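ATP phosphoribosyltransferase (Methanobacterium thermoautotrophicum, PDB 2VD3) catalyses the first step of histidine biosynthesis, joining ATP to 5-phosphoribose 1-diphosphate with magnesium, and probably sets the rate of the pathway. Local coordinates at residues 93-98 / 176-181; 118-123 / 157-162. All blocks are in the same frame, centred on the assembly; numbering follows the deposited sequence.

Contact 1 (93-98 / 176-181); sequences RASLVL and IDTILE. With MG (magnesium ion), chain M.
Leu98 holds CG anti to its backbone N (chi1 -171°), while Ile176 turns CG1 in between its own N and carbonyl carbon (chi1 60°). The two branches therefore converge, and Leu98 CD2 meets Ile176 CD1 at 3.5 Å. Ile179 adds its CD1, 4.0 Å from Leu98 CB and 4.2 Å from Leu96 CD2, so one methyl spans two leucines. Tyr129 and Ile125 of helix 123-132 pack against this apolar group. The backbones run antiparallel. Two carbonyls each take two donors. Leu96 O accepts from Ile179 N at 2.8 Å and from Leu180 N at 3.3 Å. Leu98 O accepts from Ile176 N and Asp177 N in the same manner. At the other end, in the conformer described, Ser95 OG donates to Glu181 OE1 at 2.8 Å, on the syn side and 19° out of the carboxylate plane. Glu181 has a second conformer, so this bond is doubtful. Asp177 binds a magnesium ion through OD1 at 2.4 Å, and its OD2 is hydrogen-bonded to Tyr129. The doubled acceptors mark two classic beta bulges on strand 173-188, in the mixed sheet of the catalytic region, consistent with the type 2 periplasmic-binding-protein fold of this family.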
loop_
_atom_site.group_PDB
_atom_site.type_symbol
_atom_site.label_atom_id
_atom_site.label_comp_id
_atom_site.label_asym_id
_atom_site.label_seq_id
_atom_site.Cartn_x
_atom_site.Cartn_y
_atom_site.Cartn_z
ATOM N N ARG A 93 10.367 -12.323 -21.336
ATOM C CA ARG A 93 11.100 -11.876 -22.508
ATOM C C ARG A 93 10.847 -10.402 -22.805
ATOM O O ARG A 93 9.731 -9.898 -22.652
ATOM C CB ARG A 93 10.812 -12.780 -23.699
ATOM C CG ARG A 93 11.153 -14.221 -23.356
ATOM C CD ARG A 93 11.182 -15.131 -24.543
ATOM N NE ARG A 93 11.915 -16.343 -24.190
ATOM C CZ ARG A 93 12.018 -17.417 -24.967
ATOM N NH1 ARG A 93 11.426 -17.449 -26.153
ATOM N NH2 ARG A 93 12.717 -18.463 -24.557
ATOM N N ALA A 94 11.916 -9.711 -23.185
ATOM C CA ALA A 94 11.900 -8.268 -23.334
ATOM C C ALA A 94 13.114 -7.859 -24.122
ATOM O O ALA A 94 14.150 -8.521 -24.067
ATOM C CB ALA A 94 11.899 -7.589 -21.975
ATOM N N SER A 95 12.962 -6.783 -24.883
ATOM C CA SER A 95 14.040 -6.253 -25.700
ATOM C C SER A 95 14.548 -4.953 -25.107
ATOM O O SER A 95 13.763 -4.047 -24.826
ATOM C CB SER A 95 13.552 -6.002 -27.131
ATOM O OG SER A 95 13.167 -7.211 -27.765
ATOM N N LEU A 96 15.858 -4.861 -24.903
ATOM C CA LEU A 96 16.451 -3.560 -24.617
ATOM C C LEU A 96 16.710 -2.885 -25.950
ATOM O O LEU A 96 17.628 -3.264 -26.669
ATOM C CB LEU A 96 17.749 -3.679 -23.815
ATOM C CG LEU A 96 18.326 -2.316 -23.421
ATOM C CD1 LEU A 96 17.459 -1.644 -22.349
ATOM C CD2 LEU A 96 19.761 -2.434 -22.973
ATOM N N VAL A 97 15.880 -1.901 -26.281
ATOM C CA VAL A 97 15.979 -1.201 -27.566
ATOM C C VAL A 97 16.600 0.182 -27.420
ATOM O O VAL A 97 16.584 0.765 -26.332
ATOM C CB VAL A 97 14.600 -1.080 -28.301
ATOM C CG1 VAL A 97 14.053 -2.450 -28.658
ATOM C CG2 VAL A 97 13.590 -0.255 -27.491
ATOM N N LEU A 98 17.159 0.689 -28.517
ATOM C CA LEU A 98 17.587 2.079 -28.595
ATOM C C LEU A 98 16.494 2.839 -29.320
ATOM O O LEU A 98 16.096 2.456 -30.417
ATOM C CB LEU A 98 18.912 2.205 -29.347
ATOM C CG LEU A 98 19.632 3.559 -29.342
ATOM C CD1 LEU A 98 20.123 3.946 -27.951
ATOM C CD2 LEU A 98 20.794 3.526 -30.314
ATOM N N ILE A 176 15.064 2.552 -32.976
ATOM C CA ILE A 176 16.049 2.678 -34.060
ATOM C C ILE A 176 17.096 1.557 -34.050
ATOM O O ILE A 176 17.906 1.447 -34.968
ATOM C CB ILE A 176 16.665 4.120 -34.180
ATOM C CG1 ILE A 176 17.393 4.548 -32.905
ATOM C CG2 ILE A 176 15.587 5.130 -34.541
ATOM C CD1 ILE A 176 18.886 4.517 -33.024
ATOM N N ASP A 177 17.047 0.718 -33.011
ATOM C CA ASP A 177 17.822 -0.527 -32.950
ATOM C C ASP A 177 17.450 -1.375 -31.737
ATOM O O ASP A 177 16.898 -0.869 -30.754
ATOM C CB ASP A 177 19.326 -0.257 -32.942
ATOM C CG ASP A 177 20.127 -1.409 -33.524
ATOM O OD1 ASP A 177 19.548 -2.489 -33.781
ATOM O OD2 ASP A 177 21.346 -1.232 -33.727
ATOM N N THR A 178 17.730 -2.674 -31.836
ATOM C CA THR A 178 17.629 -3.577 -30.697
ATOM C C THR A 178 19.038 -3.851 -30.183
ATOM O O THR A 178 19.898 -4.307 -30.924
ATOM C CB THR A 178 16.895 -4.896 -31.052
ATOM O OG1 THR A 178 15.568 -4.599 -31.507
ATOM C CG2 THR A 178 16.797 -5.808 -29.836
ATOM N N ILE A 179 19.263 -3.555 -28.906
ATOM C CA ILE A 179 20.584 -3.736 -28.287
ATOM C C ILE A 179 20.779 -5.154 -27.763
ATOM O O ILE A 179 21.845 -5.725 -27.914
ATOM C CB ILE A 179 20.813 -2.717 -27.144
ATOM C CG1 ILE A 179 20.467 -1.300 -27.624
ATOM C CG2 ILE A 179 22.239 -2.785 -26.642
ATOM C CD1 ILE A 179 20.398 -0.267 -26.527
ATOM N N LEU A 180 19.739 -5.723 -27.163
ATOM C CA LEU A 180 19.847 -7.009 -26.481
ATOM C C LEU A 180 18.482 -7.669 -26.376
ATOM O O LEU A 180 17.480 -7.007 -26.073
ATOM C CB LEU A 180 20.436 -6.821 -25.071
ATOM C CG LEU A 180 20.644 -8.049 -24.176
ATOM C CD1 LEU A 180 22.126 -8.425 -24.063
ATOM C CD2 LEU A 180 20.061 -7.790 -22.812
ATOM N N GLU A 181 18.448 -8.971 -26.637
ATOM C CA GLU A 181 17.270 -9.779 -26.371
ATOM C C GLU A 181 17.447 -10.414 -25.003
ATOM O O GLU A 181 18.483 -11.022 -24.707
ATOM C CB GLU A 181 17.075 -10.859 -27.438
ATOM C CG GLU A 181 17.076 -10.357 -28.875
ATOM C CD GLU A 181 15.904 -9.450 -29.204
ATOM O OE1 GLU A 181 15.008 -9.268 -28.348
ATOM O OE2 GLU A 181 15.881 -8.921 -30.336
HETATM MG MG MG M . 21.259 -4.049 -34.510
#

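Contact 2 (118-123 / 157-162); sequences IATEFP and LITDLS. With MG (magnesium ion), chain J.
Thr120 OG1 is gripped by three groups: Thr159 OG1 across the contact, the backbone N of Phe122, and Thr126 OG1 in helix 123-132. Phe122 N donates to it at 2.8 Å, with a fairly straight N-H...O angle of 157°. This closes an ST turn just where helix 123-132 begins, with Phe122 at the N-cap. Thr159 OG1 lies 2.6 Å from Thr120 OG1, and either hydroxyl could donate. The position of Thr159 OG1 is less sure, so the shortness carries little weight. Thr120 carries its hydroxyl anti to the backbone N (chi1 -170°), which leaves OG1 within reach of all three. A valine here would remove the hydroxyl, and would probably leave Phe122 N without its acceptor and the turn before the helix less firmly set. The strands themselves pair in parallel. Ala119 N bonds to Leu157 O at 2.8 Å, and Thr159 N to Ala119 O at 2.9 Å. Beside them, Ile118 CG1 packs on Leu157 CD1 at 3.8 Å, and Ile118 CG2 meets Thr159 CG2 at 4.0 Å. Further on, Leu161 CD2 approaches Phe122 CZ at 4.4 Å. Asp160 OD2 binds a magnesium ion at 2.2 Å. Strand 117-120 also pairs in parallel with strand 138-141. Leu98 and Leu96 of strand 94-101 touch Ile118 and Thr159, while Leu75 and Glu78 of helix 73-79 lie against Phe122.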
loop_
_atom_site.group_PDB
_atom_site.type_symbol
_atom_site.label_atom_id
_atom_site.label_comp_id
_atom_site.label_asym_id
_atom_site.label_seq_id
_atom_site.Cartn_x
_atom_site.Cartn_y
_atom_site.Cartn_z
ATOM N N ILE A 118 22.703 9.556 -24.607
ATOM C CA ILE A 118 21.766 8.445 -24.455
ATOM C C ILE A 118 21.522 8.172 -22.980
ATOM O O ILE A 118 22.471 7.940 -22.225
ATOM C CB ILE A 118 22.279 7.149 -25.124
ATOM C CG1 ILE A 118 22.620 7.399 -26.596
ATOM C CG2 ILE A 118 21.235 6.028 -24.985
ATOM C CD1 ILE A 118 23.587 6.374 -27.190
ATOM N N ALA A 119 20.248 8.198 -22.587
ATOM C CA ALA A 119 19.839 7.883 -21.226
ATOM C C ALA A 119 19.456 6.409 -21.134
ATOM O O ALA A 119 18.802 5.868 -22.031
ATOM C CB ALA A 119 18.668 8.762 -20.795
ATOM N N THR A 120 19.857 5.768 -20.043
ATOM C CA THR A 120 19.702 4.337 -19.919
ATOM C C THR A 120 19.594 3.913 -18.460
ATOM O O THR A 120 19.953 4.660 -17.553
ATOM C CB THR A 120 20.878 3.594 -20.596
ATOM O OG1 THR A 120 20.593 2.189 -20.671
ATOM C CG2 THR A 120 22.180 3.813 -19.829
ATOM N N GLU A 121 19.068 2.716 -18.241
ATOM C CA GLU A 121 19.183 2.085 -16.937
ATOM C C GLU A 121 20.272 1.029 -17.010
ATOM O O GLU A 121 20.635 0.442 -15.995
ATOM C CB GLU A 121 17.854 1.490 -16.492
ATOM C CG GLU A 121 16.772 2.533 -16.316
ATOM C CD GLU A 121 15.523 1.967 -15.695
ATOM O OE1 GLU A 121 14.458 2.075 -16.332
ATOM O OE2 GLU A 121 15.607 1.405 -14.582
ATOM N N PHE A 122 20.810 0.830 -18.218
ATOM C CA PHE A 122 21.806 -0.212 -18.485
ATOM C C PHE A 122 23.076 0.353 -19.124
ATOM O O PHE A 122 23.367 0.054 -20.282
ATOM C CB PHE A 122 21.200 -1.314 -19.367
ATOM C CG PHE A 122 20.033 -2.013 -18.736
ATOM C CD1 PHE A 122 18.741 -1.503 -18.875
ATOM C CD2 PHE A 122 20.226 -3.168 -17.989
ATOM C CE1 PHE A 122 17.662 -2.132 -18.274
ATOM C CE2 PHE A 122 19.156 -3.815 -17.391
ATOM C CZ PHE A 122 17.868 -3.292 -17.527
ATOM N N PRO A 123 23.852 1.148 -18.356
ATOM C CA PRO A 123 25.047 1.790 -18.904
ATOM C C PRO A 123 26.100 0.799 -19.391
ATOM O O PRO A 123 26.765 1.069 -20.385
ATOM C CB PRO A 123 25.576 2.617 -17.727
ATOM C CG PRO A 123 24.997 1.965 -16.516
ATOM C CD PRO A 123 23.657 1.483 -16.930
ATOM N N LEU A 157 18.632 10.460 -26.975
ATOM C CA LEU A 157 18.157 9.086 -27.140
ATOM C C LEU A 157 18.008 8.359 -25.808
ATOM O O LEU A 157 18.570 8.760 -24.786
ATOM C CB LEU A 157 19.108 8.288 -28.030
ATOM C CG LEU A 157 19.484 8.844 -29.400
ATOM C CD1 LEU A 157 20.779 8.220 -29.869
ATOM C CD2 LEU A 157 18.371 8.587 -30.387
ATOM N N ILE A 158 17.244 7.277 -25.832
ATOM C CA ILE A 158 17.039 6.470 -24.644
ATOM C C ILE A 158 17.205 5.003 -24.987
ATOM O O ILE A 158 17.206 4.629 -26.154
ATOM C CB ILE A 158 15.634 6.711 -23.996
ATOM C CG1 ILE A 158 14.512 6.120 -24.857
ATOM C CG2 ILE A 158 15.394 8.204 -23.752
ATOM C CD1 ILE A 158 13.248 5.772 -24.084
ATOM N N THR A 159 17.376 4.183 -23.963
ATOM C CA THR A 159 17.212 2.753 -24.110
ATOM C C THR A 159 15.948 2.423 -23.351
ATOM O O THR A 159 15.524 3.190 -22.483
ATOM C CB THR A 159 18.394 1.941 -23.533
ATOM O OG1 THR A 159 18.397 2.038 -22.105
ATOM C CG2 THR A 159 19.730 2.423 -24.102
ATOM N N ASP A 160 15.336 1.295 -23.678
ATOM C CA ASP A 160 14.141 0.880 -22.969
ATOM C C ASP A 160 13.888 -0.606 -23.106
ATOM O O ASP A 160 14.274 -1.230 -24.101
ATOM C CB ASP A 160 12.922 1.668 -23.456
ATOM C CG ASP A 160 11.813 1.696 -22.437
ATOM O OD1 ASP A 160 10.695 2.109 -22.787
ATOM O OD2 ASP A 160 12.060 1.301 -21.278
ATOM N N LEU A 161 13.216 -1.158 -22.106
ATOM C CA LEU A 161 12.940 -2.579 -22.039
ATOM C C LEU A 161 11.445 -2.823 -22.287
ATOM O O LEU A 161 10.622 -2.378 -21.502
ATOM C CB LEU A 161 13.353 -3.086 -20.652
ATOM C CG LEU A 161 13.760 -4.541 -20.414
ATOM C CD1 LEU A 161 14.996 -4.900 -21.220
ATOM C CD2 LEU A 161 13.984 -4.762 -18.916
ATOM N N SER A 162 11.093 -3.522 -23.369
ATOM C CA SER A 162 9.673 -3.730 -23.718
ATOM C C SER A 162 9.395 -5.017 -24.487
ATOM O O SER A 162 10.255 -5.496 -25.236
ATOM C CB SER A 162 9.168 -2.556 -24.558
ATOM O OG SER A 162 9.915 -2.471 -25.763
HETATM MG MG MG J . 11.320 0.508 -19.358
#

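The centres of contacts 1 and 2 lie about 9 Å apart in one mixed sheet. Strands 117-120, 157-162, 94-101 and 173-188 stand side by side in that order. Strand 94-101 thus pairs with 173-188 in contact 1 and, by its other edge, with 157-162 of contact 2. Val97 N to Asp160 O and Ser95 N to Ser162 O are probable hydrogen bonds at this seam. Along the chain, both segments of contact 2 fall between those of contact 1. Helix 123-132 leaves the first segment of contact 2 and packs on contact 1. Both contacts belong to the catalytic part of the chain. The pocket that binds histidine, with Gly237 and Val258, lies instead in the C-terminal domain.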